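Occlusion-derived virus envelope protein E66 (Autographa californica nucleopolyhedrovirus, PDB 3VSN) cleaves chondroitin as a lyase active on non-sulfated chains, and is an occlusion-derived virus envelope protein essential for oral infection of the insect host. Local coordinates at residues V292-V297 with S338-T343; L346-S351 with L361-R366; N356-L361 with N381-E386; Q408-T413 with F434-N439. All blocks are in the same frame, centred on the assembly; numbering follows the deposited sequence.

Contact 1. Residues V292-V297 with S338-T343; sequences VVVPGV and SVVGVT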
loop_
_atom_site.group_PDB
_atom_site.type_symbol
_atom_site.label_atom_id
_atom_site.label_comp_id
_atom_site.label_asym_id
_atom_site.label_seq_id
_atom_site.Cartn_x
_atom_site.Cartn_y
_atom_site.Cartn_z
ATOM N N VAL A 292 5.566 1.905 5.668
ATOM C CA VAL A 292 5.234 3.010 4.768
ATOM C C VAL A 292 4.770 2.465 3.413
ATOM O O VAL A 292 5.410 1.577 2.832
ATOM C CB VAL A 292 6.412 4.004 4.612
ATOM C CG1 VAL A 292 6.015 5.199 3.754
ATOM C CG2 VAL A 292 6.875 4.491 5.983
ATOM N N VAL A 293 3.636 2.987 2.943
ATOM C CA VAL A 293 3.009 2.553 1.698
ATOM C C VAL A 293 2.463 3.774 0.963
ATOM O O VAL A 293 1.830 4.641 1.573
ATOM C CB VAL A 293 1.831 1.576 1.945
ATOM C CG1 VAL A 293 1.316 1.008 0.630
ATOM C CG2 VAL A 293 2.235 0.437 2.871
ATOM N N VAL A 294 2.705 3.834 -0.343
ATOM C CA VAL A 294 2.196 4.924 -1.185
ATOM C C VAL A 294 0.678 5.081 -0.997
ATOM O O VAL A 294 -0.059 4.096 -1.055
ATOM C CB VAL A 294 2.599 4.734 -2.678
ATOM C CG1 VAL A 294 1.837 3.589 -3.337
ATOM C CG2 VAL A 294 2.426 6.032 -3.463
ATOM N N PRO A 295 0.214 6.317 -0.724
ATOM C CA PRO A 295 -1.203 6.510 -0.374
ATOM C C PRO A 295 -2.204 6.075 -1.441
ATOM O O PRO A 295 -3.298 5.636 -1.093
ATOM C CB PRO A 295 -1.307 8.021 -0.130
ATOM C CG PRO A 295 0.074 8.438 0.254
ATOM C CD PRO A 295 1.000 7.553 -0.539
ATOM N N GLY A 296 -1.832 6.179 -2.716
ATOM C CA GLY A 296 -2.731 5.837 -3.827
ATOM C C GLY A 296 -3.276 4.414 -3.857
ATOM O O GLY A 296 -4.277 4.151 -4.523
ATOM N N VAL A 297 -2.629 3.491 -3.146
ATOM C CA VAL A 297 -3.097 2.095 -3.090
ATOM C C VAL A 297 -3.752 1.747 -1.744
ATOM O O VAL A 297 -4.133 0.599 -1.504
ATOM C CB VAL A 297 -1.974 1.074 -3.418
ATOM C CG1 VAL A 297 -1.374 1.348 -4.797
ATOM C CG2 VAL A 297 -0.893 1.078 -2.348
ATOM N N SER A 338 7.657 5.980 -4.097
ATOM C CA SER A 338 6.686 5.349 -4.994
ATOM C C SER A 338 5.835 6.368 -5.732
ATOM O O SER A 338 5.521 7.432 -5.195
ATOM C CB SER A 338 5.784 4.390 -4.209
ATOM O OG SER A 338 4.975 3.613 -5.080
ATOM N N VAL A 339 5.475 6.042 -6.973
ATOM C CA VAL A 339 4.514 6.834 -7.735
ATOM C C VAL A 339 3.405 5.921 -8.249
ATOM O O VAL A 339 3.677 4.887 -8.870
ATOM C CB VAL A 339 5.153 7.570 -8.939
ATOM C CG1 VAL A 339 4.088 8.304 -9.749
ATOM C CG2 VAL A 339 6.223 8.551 -8.481
ATOM N N VAL A 340 2.161 6.303 -7.972
ATOM C CA VAL A 340 1.015 5.686 -8.639
ATOM C C VAL A 340 0.739 6.478 -9.913
ATOM O O VAL A 340 0.477 7.682 -9.862
ATOM C CB VAL A 340 -0.236 5.647 -7.731
ATOM C CG1 VAL A 340 -1.453 5.138 -8.497
ATOM C CG2 VAL A 340 0.024 4.785 -6.499
ATOM N N GLY A 341 0.826 5.796 -11.054
ATOM C CA GLY A 341 0.571 6.406 -12.350
ATOM C C GLY A 341 -0.915 6.464 -12.646
ATOM O O GLY A 341 -1.750 6.297 -11.749
ATOM N N VAL A 342 -1.247 6.710 -13.907
ATOM C CA VAL A 342 -2.633 6.879 -14.322
ATOM C C VAL A 342 -2.873 6.083 -15.605
ATOM O O VAL A 342 -2.099 6.183 -16.562
ATOM C CB VAL A 342 -2.974 8.381 -14.538
ATOM C CG1 VAL A 342 -4.460 8.580 -14.792
ATOM C CG2 VAL A 342 -2.549 9.224 -13.342
ATOM N N THR A 343 -3.924 5.272 -15.606
ATOM C CA THR A 343 -4.391 4.608 -16.825
ATOM C C THR A 343 -5.904 4.770 -16.919
ATOM O O THR A 343 -6.599 4.735 -15.904
ATOM C CB THR A 343 -3.999 3.106 -16.889
ATOM O OG1 THR A 343 -4.646 2.484 -18.011
ATOM C CG2 THR A 343 -4.398 2.359 -15.605
#

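Contact 2. Residues L346-S351 with L361-R366; sequences LAYYES and LWTMAR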
loop_
_atom_site.group_PDB
_atom_site.type_symbol
_atom_site.label_atom_id
_atom_site.label_comp_id
_atom_site.label_asym_id
_atom_site.label_seq_id
_atom_site.Cartn_x
_atom_site.Cartn_y
_atom_site.Cartn_z
ATOM N N LEU A 346 -8.169 2.158 -15.018
ATOM C CA LEU A 346 -8.358 2.098 -13.567
ATOM C C LEU A 346 -8.741 3.450 -12.981
ATOM O O LEU A 346 -8.351 4.495 -13.508
ATOM C CB LEU A 346 -7.097 1.559 -12.873
ATOM C CG LEU A 346 -6.654 0.120 -13.184
ATOM C CD1 LEU A 346 -5.250 -0.142 -12.652
ATOM C CD2 LEU A 346 -7.639 -0.905 -12.628
ATOM N N ALA A 347 -9.506 3.419 -11.891
ATOM C CA ALA A 347 -9.883 4.634 -11.179
ATOM C C ALA A 347 -8.638 5.385 -10.722
ATOM O O ALA A 347 -7.655 4.771 -10.307
ATOM C CB ALA A 347 -10.761 4.300 -9.981
ATOM N N TYR A 348 -8.677 6.708 -10.820
ATOM C CA TYR A 348 -7.629 7.530 -10.223
ATOM C C TYR A 348 -8.004 7.907 -8.794
ATOM O O TYR A 348 -7.160 8.368 -8.026
ATOM C CB TYR A 348 -7.331 8.777 -11.070
ATOM C CG TYR A 348 -8.398 9.858 -11.048
ATOM C CD1 TYR A 348 -9.385 9.911 -12.032
ATOM C CD2 TYR A 348 -8.405 10.842 -10.055
ATOM C CE1 TYR A 348 -10.354 10.907 -12.025
ATOM C CE2 TYR A 348 -9.368 11.841 -10.037
ATOM C CZ TYR A 348 -10.339 11.866 -11.023
ATOM O OH TYR A 348 -11.289 12.857 -11.004
ATOM N N TYR A 349 -9.272 7.701 -8.440
ATOM C CA TYR A 349 -9.764 8.086 -7.123
ATOM C C TYR A 349 -11.054 7.361 -6.754
ATOM O O TYR A 349 -11.838 6.986 -7.627
ATOM C CB TYR A 349 -9.970 9.607 -7.051
ATOM C CG TYR A 349 -10.353 10.114 -5.677
ATOM C CD1 TYR A 349 -9.566 9.827 -4.563
ATOM C CD2 TYR A 349 -11.501 10.884 -5.492
ATOM C CE1 TYR A 349 -9.915 10.286 -3.303
ATOM C CE2 TYR A 349 -11.850 11.357 -4.233
ATOM C CZ TYR A 349 -11.055 11.057 -3.147
ATOM O OH TYR A 349 -11.398 11.514 -1.896
ATOM N N GLU A 350 -11.251 7.160 -5.453
ATOM C CA GLU A 350 -12.508 6.656 -4.915
ATOM C C GLU A 350 -12.861 7.472 -3.677
ATOM O O GLU A 350 -12.031 7.644 -2.786
ATOM C CB GLU A 350 -12.400 5.168 -4.561
ATOM C CG GLU A 350 -13.740 4.505 -4.265
ATOM C CD GLU A 350 -13.599 3.128 -3.642
ATOM O OE1 GLU A 350 -12.760 2.963 -2.735
ATOM O OE2 GLU A 350 -14.335 2.210 -4.054
ATOM N N SER A 351 -14.088 7.983 -3.643
ATOM C CA SER A 351 -14.583 8.750 -2.502
ATOM C C SER A 351 -15.748 8.043 -1.808
ATOM O O SER A 351 -16.304 7.077 -2.333
ATOM C CB SER A 351 -15.013 10.150 -2.946
ATOM O OG SER A 351 -16.010 10.082 -3.954
ATOM N N LEU A 361 -3.671 13.709 -3.414
ATOM C CA LEU A 361 -2.672 12.815 -2.819
ATOM C C LEU A 361 -2.514 11.512 -3.612
ATOM O O LEU A 361 -1.397 11.033 -3.809
ATOM C CB LEU A 361 -3.017 12.517 -1.350
ATOM C CG LEU A 361 -2.048 11.662 -0.520
ATOM C CD1 LEU A 361 -0.693 12.339 -0.359
ATOM C CD2 LEU A 361 -2.654 11.346 0.839
ATOM N N TRP A 362 -3.630 10.959 -4.082
ATOM C CA TRP A 362 -3.613 9.714 -4.862
ATOM C C TRP A 362 -3.042 9.861 -6.246
ATOM O O TRP A 362 -2.574 8.883 -6.836
ATOM C CB TRP A 362 -5.022 9.148 -4.980
ATOM C CG TRP A 362 -5.552 8.473 -3.735
ATOM C CD1 TRP A 362 -5.168 8.678 -2.409
ATOM C CD2 TRP A 362 -6.622 7.472 -3.671
ATOM N NE1 TRP A 362 -5.899 7.879 -1.559
ATOM C CE2 TRP A 362 -6.790 7.135 -2.252
ATOM C CE3 TRP A 362 -7.421 6.836 -4.616
ATOM C CZ2 TRP A 362 -7.727 6.205 -1.823
ATOM C CZ3 TRP A 362 -8.367 5.902 -4.172
ATOM C CH2 TRP A 362 -8.517 5.598 -2.809
ATOM N N THR A 363 -3.089 11.072 -6.788
ATOM C CA THR A 363 -2.717 11.298 -8.182
ATOM C C THR A 363 -1.401 12.046 -8.366
ATOM O O THR A 363 -0.794 11.980 -9.436
ATOM C CB THR A 363 -3.815 12.071 -8.939
ATOM O OG1 THR A 363 -4.066 13.323 -8.286
ATOM C CG2 THR A 363 -5.102 11.253 -8.998
ATOM N N MET A 364 -0.958 12.758 -7.334
ATOM C CA MET A 364 0.169 13.672 -7.499
ATOM C C MET A 364 1.268 13.572 -6.440
ATOM O O MET A 364 2.202 14.375 -6.452
ATOM C CB MET A 364 -0.338 15.115 -7.617
ATOM C CG MET A 364 -1.054 15.404 -8.925
ATOM S SD MET A 364 -1.695 17.087 -9.014
ATOM C CE MET A 364 -3.210 16.928 -8.071
ATOM N N ALA A 365 1.170 12.600 -5.530
ATOM C CA ALA A 365 2.250 12.383 -4.558
ATOM C C ALA A 365 3.531 12.005 -5.296
ATOM O O ALA A 365 3.563 11.019 -6.035
ATOM C CB ALA A 365 1.879 11.308 -3.546
ATOM N N ARG A 366 4.567 12.818 -5.111
ATOM C CA ARG A 366 5.888 12.582 -5.690
ATOM C C ARG A 366 6.906 12.810 -4.585
ATOM O O ARG A 366 7.488 13.890 -4.466
ATOM C CB ARG A 366 6.149 13.527 -6.873
ATOM C CG ARG A 366 5.101 13.485 -7.979
ATOM C CD ARG A 366 5.138 12.171 -8.742
ATOM N NE ARG A 366 4.290 12.212 -9.933
ATOM C CZ ARG A 366 3.015 11.829 -9.963
ATOM N NH1 ARG A 366 2.417 11.375 -8.865
ATOM N NH2 ARG A 366 2.333 11.907 -11.097
HETATM O O HOH W 1 -4.651 7.311 -8.203
#

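Contact 3. Residues N356-L361 with N381-E386; sequences NIQAPL and NTVSFE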
loop_
_atom_site.group_PDB
_atom_site.type_symbol
_atom_site.label_atom_id
_atom_site.label_comp_id
_atom_site.label_asym_id
_atom_site.label_seq_id
_atom_site.Cartn_x
_atom_site.Cartn_y
_atom_site.Cartn_z
ATOM N N ASN A 356 -13.594 12.745 0.763
ATOM C CA ASN A 356 -13.690 13.223 -0.618
ATOM C C ASN A 356 -12.628 14.244 -1.032
ATOM O O ASN A 356 -12.747 14.868 -2.091
ATOM C CB ASN A 356 -15.109 13.732 -0.936
ATOM C CG ASN A 356 -15.550 14.866 -0.027
ATOM O OD1 ASN A 356 -14.742 15.693 0.401
ATOM N ND2 ASN A 356 -16.846 14.916 0.260
ATOM N N ILE A 357 -11.590 14.396 -0.211
ATOM C CA ILE A 357 -10.523 15.369 -0.489
ATOM C C ILE A 357 -9.166 14.725 -0.820
ATOM O O ILE A 357 -8.157 15.422 -0.937
ATOM C CB ILE A 357 -10.352 16.401 0.660
ATOM C CG1 ILE A 357 -9.960 15.719 1.982
ATOM C CG2 ILE A 357 -11.616 17.237 0.828
ATOM C CD1 ILE A 357 -9.524 16.691 3.062
ATOM N N GLN A 358 -9.151 13.407 -0.993
ATOM C CA GLN A 358 -7.897 12.659 -1.097
ATOM C C GLN A 358 -7.361 12.452 -2.526
ATOM O O GLN A 358 -6.297 11.850 -2.703
ATOM C CB GLN A 358 -8.019 11.313 -0.359
ATOM C CG GLN A 358 -8.026 11.422 1.165
ATOM C CD GLN A 358 -9.366 11.857 1.755
ATOM O OE1 GLN A 358 -10.366 12.003 1.046
ATOM N NE2 GLN A 358 -9.389 12.056 3.070
ATOM N N ALA A 359 -8.081 12.947 -3.533
ATOM C CA ALA A 359 -7.674 12.738 -4.933
ATOM C C ALA A 359 -6.309 13.330 -5.303
ATOM O O ALA A 359 -5.532 12.666 -5.993
ATOM C CB ALA A 359 -8.748 13.209 -5.904
ATOM N N PRO A 360 -6.009 14.574 -4.865
ATOM C CA PRO A 360 -4.672 15.093 -5.168
ATOM C C PRO A 360 -3.530 14.218 -4.637
ATOM O O PRO A 360 -2.553 13.995 -5.356
ATOM C CB PRO A 360 -4.676 16.473 -4.505
ATOM C CG PRO A 360 -6.111 16.888 -4.591
ATOM C CD PRO A 360 -6.867 15.622 -4.278
ATOM N N LEU A 361 -3.671 13.709 -3.414
ATOM C CA LEU A 361 -2.672 12.815 -2.819
ATOM C C LEU A 361 -2.514 11.512 -3.612
ATOM O O LEU A 361 -1.397 11.033 -3.809
ATOM C CB LEU A 361 -3.017 12.517 -1.350
ATOM C CG LEU A 361 -2.048 11.662 -0.520
ATOM C CD1 LEU A 361 -0.693 12.339 -0.359
ATOM C CD2 LEU A 361 -2.654 11.346 0.839
ATOM N N ASN A 381 -6.525 17.895 8.002
ATOM C CA ASN A 381 -5.941 19.211 7.731
ATOM C C ASN A 381 -4.635 19.178 6.936
ATOM O O ASN A 381 -4.158 20.220 6.478
ATOM C CB ASN A 381 -5.715 19.970 9.044
ATOM C CG ASN A 381 -6.999 20.190 9.819
ATOM O OD1 ASN A 381 -8.025 20.565 9.251
ATOM N ND2 ASN A 381 -6.947 19.959 11.126
ATOM N N THR A 382 -4.052 17.991 6.786
ATOM C CA THR A 382 -2.759 17.858 6.107
ATOM C C THR A 382 -2.808 16.969 4.860
ATOM O O THR A 382 -1.862 16.967 4.065
ATOM C CB THR A 382 -1.662 17.326 7.059
ATOM O OG1 THR A 382 -1.972 15.984 7.456
ATOM C CG2 THR A 382 -1.527 18.207 8.304
ATOM N N VAL A 383 -3.906 16.233 4.685
ATOM C CA VAL A 383 -4.018 15.225 3.616
ATOM C C VAL A 383 -4.039 15.840 2.201
ATOM O O VAL A 383 -3.825 15.139 1.210
ATOM C CB VAL A 383 -5.218 14.265 3.861
ATOM C CG1 VAL A 383 -6.545 14.933 3.534
ATOM C CG2 VAL A 383 -5.063 12.963 3.077
ATOM N N SER A 384 -4.285 17.148 2.125
ATOM C CA SER A 384 -4.307 17.876 0.859
ATOM C C SER A 384 -2.909 18.255 0.376
ATOM O O SER A 384 -2.752 18.781 -0.724
ATOM C CB SER A 384 -5.142 19.152 0.998
ATOM O OG SER A 384 -6.507 18.845 1.197
ATOM N N PHE A 385 -1.902 17.995 1.206
ATOM C CA PHE A 385 -0.563 18.520 0.973
ATOM C C PHE A 385 0.498 17.428 1.015
ATOM O O PHE A 385 0.563 16.639 1.958
ATOM C CB PHE A 385 -0.250 19.618 1.997
ATOM C CG PHE A 385 -1.352 20.637 2.144
ATOM C CD1 PHE A 385 -1.478 21.678 1.231
ATOM C CD2 PHE A 385 -2.282 20.534 3.177
ATOM C CE1 PHE A 385 -2.502 22.604 1.350
ATOM C CE2 PHE A 385 -3.306 21.464 3.306
ATOM C CZ PHE A 385 -3.413 22.499 2.393
ATOM N N GLU A 386 1.322 17.397 -0.027
ATOM C CA GLU A 386 2.453 16.481 -0.119
ATOM C C GLU A 386 3.316 16.917 -1.290
ATOM O O GLU A 386 2.820 17.550 -2.228
ATOM C CB GLU A 386 1.974 15.033 -0.314
ATOM C CG GLU A 386 3.087 13.987 -0.328
ATOM C CD GLU A 386 3.969 14.054 0.902
ATOM O OE1 GLU A 386 3.542 13.547 1.962
ATOM O OE2 GLU A 386 5.083 14.614 0.815
HETATM O O HOH W 2 -5.282 15.038 -1.298
HETATM O O HOH W 3 -7.593 18.230 -1.329
#

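Contact 4. Residues Q408-T413 with F434-N439; sequences QSFRPT and FAEMNN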
loop_
_atom_site.group_PDB
_atom_site.type_symbol
_atom_site.label_atom_id
_atom_site.label_comp_id
_atom_site.label_asym_id
_atom_site.label_seq_id
_atom_site.Cartn_x
_atom_site.Cartn_y
_atom_site.Cartn_z
ATOM N N GLN A 408 -17.897 5.847 -4.633
ATOM C CA GLN A 408 -17.851 6.058 -6.074
ATOM C C GLN A 408 -16.402 6.225 -6.513
ATOM O O GLN A 408 -15.641 6.969 -5.894
ATOM C CB GLN A 408 -18.670 7.283 -6.500
ATOM C CG GLN A 408 -18.712 7.479 -8.014
ATOM C CD GLN A 408 -19.556 8.658 -8.465
ATOM O OE1 GLN A 408 -20.154 9.363 -7.656
ATOM N NE2 GLN A 408 -19.603 8.878 -9.777
ATOM N N SER A 409 -16.035 5.524 -7.581
ATOM C CA SER A 409 -14.710 5.647 -8.171
ATOM C C SER A 409 -14.773 6.386 -9.506
ATOM O O SER A 409 -15.805 6.372 -10.187
ATOM C CB SER A 409 -14.061 4.270 -8.331
ATOM O OG SER A 409 -14.744 3.492 -9.296
ATOM N N PHE A 410 -13.665 7.028 -9.870
ATOM C CA PHE A 410 -13.624 7.913 -11.029
ATOM C C PHE A 410 -12.476 7.547 -11.958
ATOM O O PHE A 410 -11.325 7.444 -11.521
ATOM C CB PHE A 410 -13.495 9.376 -10.569
ATOM C CG PHE A 410 -14.576 9.804 -9.616
ATOM C CD1 PHE A 410 -15.725 10.427 -10.088
ATOM C CD2 PHE A 410 -14.458 9.559 -8.250
ATOM C CE1 PHE A 410 -16.734 10.808 -9.214
ATOM C CE2 PHE A 410 -15.466 9.932 -7.372
ATOM C CZ PHE A 410 -16.603 10.560 -7.853
ATOM N N ARG A 411 -12.803 7.342 -13.234
ATOM C CA ARG A 411 -11.805 7.108 -14.279
ATOM C C ARG A 411 -11.274 8.443 -14.785
ATOM O O ARG A 411 -12.029 9.413 -14.863
ATOM C CB ARG A 411 -12.404 6.340 -15.466
ATOM C CG ARG A 411 -12.905 4.938 -15.160
ATOM C CD ARG A 411 -11.775 3.966 -14.865
ATOM N NE ARG A 411 -12.289 2.606 -14.735
ATOM C CZ ARG A 411 -12.424 1.752 -15.746
ATOM N NH1 ARG A 411 -12.068 2.101 -16.980
ATOM N NH2 ARG A 411 -12.914 0.541 -15.520
ATOM N N PRO A 412 -9.977 8.497 -15.143
ATOM C CA PRO A 412 -9.420 9.725 -15.699
ATOM C C PRO A 412 -9.859 9.914 -17.152
ATOM O O PRO A 412 -10.072 8.931 -17.859
ATOM C CB PRO A 412 -7.913 9.478 -15.627
ATOM C CG PRO A 412 -7.778 7.995 -15.781
ATOM C CD PRO A 412 -8.975 7.412 -15.081
ATOM N N THR A 413 -10.000 11.165 -17.583
ATOM C CA THR A 413 -10.306 11.470 -18.985
ATOM C C THR A 413 -9.164 10.988 -19.884
ATOM O O THR A 413 -9.401 10.379 -20.928
ATOM C CB THR A 413 -10.529 12.980 -19.197
ATOM O OG1 THR A 413 -11.571 13.431 -18.326
ATOM C CG2 THR A 413 -10.915 13.283 -20.652
ATOM N N PHE A 434 -7.964 14.986 -15.546
ATOM C CA PHE A 434 -8.990 14.646 -14.568
ATOM C C PHE A 434 -10.161 15.626 -14.646
ATOM O O PHE A 434 -10.051 16.771 -14.190
ATOM C CB PHE A 434 -8.400 14.657 -13.151
ATOM C CG PHE A 434 -7.074 13.944 -13.025
ATOM C CD1 PHE A 434 -7.024 12.569 -12.817
ATOM C CD2 PHE A 434 -5.874 14.654 -13.081
ATOM C CE1 PHE A 434 -5.808 11.913 -12.679
ATOM C CE2 PHE A 434 -4.655 14.003 -12.946
ATOM C CZ PHE A 434 -4.622 12.630 -12.742
ATOM N N ALA A 435 -11.275 15.174 -15.221
ATOM C CA ALA A 435 -12.475 16.004 -15.369
ATOM C C ALA A 435 -12.966 16.577 -14.034
ATOM O O ALA A 435 -13.340 17.747 -13.961
ATOM C CB ALA A 435 -13.591 15.226 -16.059
ATOM N N GLU A 436 -12.928 15.758 -12.984
ATOM C CA GLU A 436 -13.476 16.135 -11.676
ATOM C C GLU A 436 -12.567 17.060 -10.860
ATOM O O GLU A 436 -12.978 17.582 -9.824
ATOM C CB GLU A 436 -13.837 14.885 -10.861
ATOM C CG GLU A 436 -14.910 13.997 -11.483
ATOM C CD GLU A 436 -14.385 13.066 -12.569
ATOM O OE1 GLU A 436 -13.153 12.963 -12.758
ATOM O OE2 GLU A 436 -15.215 12.428 -13.244
ATOM N N MET A 437 -11.333 17.253 -11.317
ATOM C CA MET A 437 -10.431 18.215 -10.682
ATOM C C MET A 437 -10.230 19.432 -11.579
ATOM O O MET A 437 -9.097 19.869 -11.811
ATOM C CB MET A 437 -9.094 17.564 -10.299
ATOM C CG MET A 437 -9.216 16.567 -9.152
ATOM S SD MET A 437 -7.657 16.073 -8.383
ATOM C CE MET A 437 -6.920 15.102 -9.694
ATOM N N ASN A 438 -11.345 19.972 -12.079
ATOM C CA ASN A 438 -11.337 21.189 -12.891
ATOM C C ASN A 438 -10.570 21.016 -14.215
ATOM O O ASN A 438 -9.911 21.946 -14.695
ATOM C CB ASN A 438 -10.771 22.350 -12.055
ATOM C CG ASN A 438 -10.921 23.695 -12.728
ATOM O OD1 ASN A 438 -11.915 23.958 -13.398
ATOM N ND2 ASN A 438 -9.926 24.561 -12.546
ATOM N N ASN A 439 -10.669 19.820 -14.799
ATOM C CA ASN A 439 -9.935 19.460 -16.025
ATOM C C ASN A 439 -8.412 19.591 -15.905
ATOM O O ASN A 439 -7.726 19.849 -16.901
ATOM C CB ASN A 439 -10.456 20.232 -17.254
ATOM C CG ASN A 439 -11.655 19.564 -17.911
ATOM O OD1 ASN A 439 -12.442 20.221 -18.594
ATOM N ND2 ASN A 439 -11.791 18.258 -17.724
HETATM O O HOH W 4 -11.756 12.326 -15.131
HETATM O O HOH W 5 -14.573 10.151 -14.628
#

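Contact 1. Residues V292-V297 with S338-T343
V294 lays its branched end against two residues of strand 335-340. Its CB sits 3.6 Å from CB of S338, while CG1 carries the contact onward to V340 CG2 at 3.8 Å. With chi1 at 71°, CG1 stands between the backbone N and the carbonyl carbon, and this turn lets one methyl serve both neighbours: it also rests 3.6 Å from S338 OG. The other methyl, CG2, packs beside CB of S338. V340 CG2 is the common point of the second half of the contact. It meets CA of G296 at 4.0 Å, packing directly on the backbone, and CG1 of V297 at 4.1 Å. G296 and V297 of the short 3-10 turn 295-297 thus meet the same methyl, with a weak bond from V297 N to V294 O closing the turn. S338 OG is hydrogen-bonded to T329 OG1 and L328 O of the neighbouring strand, and V294 N is bonded to the hydroxyl of Y336. R250 packs on both V297 and V340. No hydrogen bond passes between 292-297 and 338-343, so their fit rests on van der Waals contact in a buried setting, while S338 OG and V294 N are bonded to other residues.

Contact 2. Residues L346-S351 with L361-R366
Y349 turns the edge of its ring to one face of the W362 indole. The ring planes stand at 77° and the centroid of Y349 is 5.3 Å from that of the six-membered indole ring, a T-shaped pair in which CD1 of Y349 comes 3.7 Å from CE3 of W362. Placing the tyrosine CG anti to its own backbone N (chi1 -174°) brings the CD1 edge of the ring to the indole face. Backbone atoms of 346-351 border the indole as well: the carbonyl O of Y348 lies at the indole edge, close to its plane, 3.7 Å from CE3, and N of E350 approaches CZ3 of W362 obliquely at 3.4 Å. At the next residue, T363, the methyl CG2 packs against CD2 of the Y348 ring at 3.5 Å. Water 1 bridges the two backbones, donating to O of Y348 at 2.7 Å and to O of W362. Within 361-366, the guanidinium of R366 folds back, and its NH1 gives a nearly straight bond to A365 O (3.1 Å, 166°). E350, important for catalytic activity, packs its CB beside W362 while its carboxylate reaches on to R300 by a salt bridge and to H246, the proton acceptor, by a hydrogen bond. With CZ3 at N and CB of E350, the indole probably helps to position this residue. Strand 349-351 pairs antiparallel with 408-410, helix 359-364 packs against 346-351 through W362 and T363, and M364 and R366 pack on strands 440-449 and 452-461.

Contact 3. Residues N356-L361 with N381-E386
The flat amide of Q358 ends near V383, its NE2 4.1 Å from CG1 of the valine, while its OE1 accepts the backbone N of I357 at 3.0 Å, the donor standing 47° out of the carbonyl plane. The F385 ring has CB of S384 over one face and N381 O and T382 CA at its edge, and takes no part across the contact. V383 is the centre of the contact. Its CG1 presses on CD1 of I357 at 3.5 Å, tighter than usual for two methyls, and its CG2 touches both CG of Q358 and CD2 of L361, 3.7 Å from the latter. A chi1 of 76° splits the valine methyls between these partners. CD1 of L361 packs on CB of E386, whose carboxylate is held by R367 and Y378. Water 2 takes the N-H of L361 at 3.0 Å and donates to O of I357 and O of V383, joining the start of the helix to the type I turn T382-F385. Water 3 stands 2.8 Å from S384 OG and is also within bonding distance of I357 O. The contact joins the lead-in to helix 359-364, and L361 in the helix, to the loop between strands 367-370 and 390-391; from that loop, F385 packs on strands 472-480 and 533-540.

Contact 4. Residues Q408-T413 with F434-N439
The backbone O of R411 receives two waters that both lead to the carboxylate of E436. Water 5 donates to R411 O and to OE2 of E436, each at 2.7 Å; water 4 donates to R411 O at 2.9 Å and to E436 OE1 at 2.8 Å, and accepts the N-H of A435. A closed ring of bonds thus joins one carbonyl to both oxygens of the acid, and the hydroxyl of Y348 adds a further bond to OE1. The bend of E436 at chi2 (81°) brings its carboxylate back beside the F410 ring, whose CD1 is 3.8 Å from OE2, with ring and carboxylate planes 55° apart. Farther along, T413 OG1 lies 3.5 Å from CB of A435, and CB of P412 meets CD1 of F434 at 4.3 Å. The R411 side chain forms a salt bridge with D248. No direct hydrogen bond links 408-413 with 434-439; the waters do the bridging in this partly exposed contact. The residues after F434 make the hairpin connection between strands 426-434 and 440-449, and 408-413 runs into the outermost strand, 414-421, of the same antiparallel sheet, an arrangement in keeping with the beta-sandwich of this lyase.

From the N terminus, contact 1 closes first, bringing the loop after helix 276-284 back onto strand 335-340 across the strands between. Contact 2 opens only after it has closed. Contacts 2 and 3 cross: 356-361 starts before contact 2 ends, the two share L361, and both use helix 359-364, with the hydroxyl of Y349 probably bonded to N of Q358. Contact 3 closes the excursion through strand 367-370. Contact 4 follows in series, closing round strands 414-421 and 426-434; none nests inside another. P295 of the 292-297 loop packs on W362 and L361 of the helix, and P412, just after strand 408-410, packs on V342, just after strand 335-340.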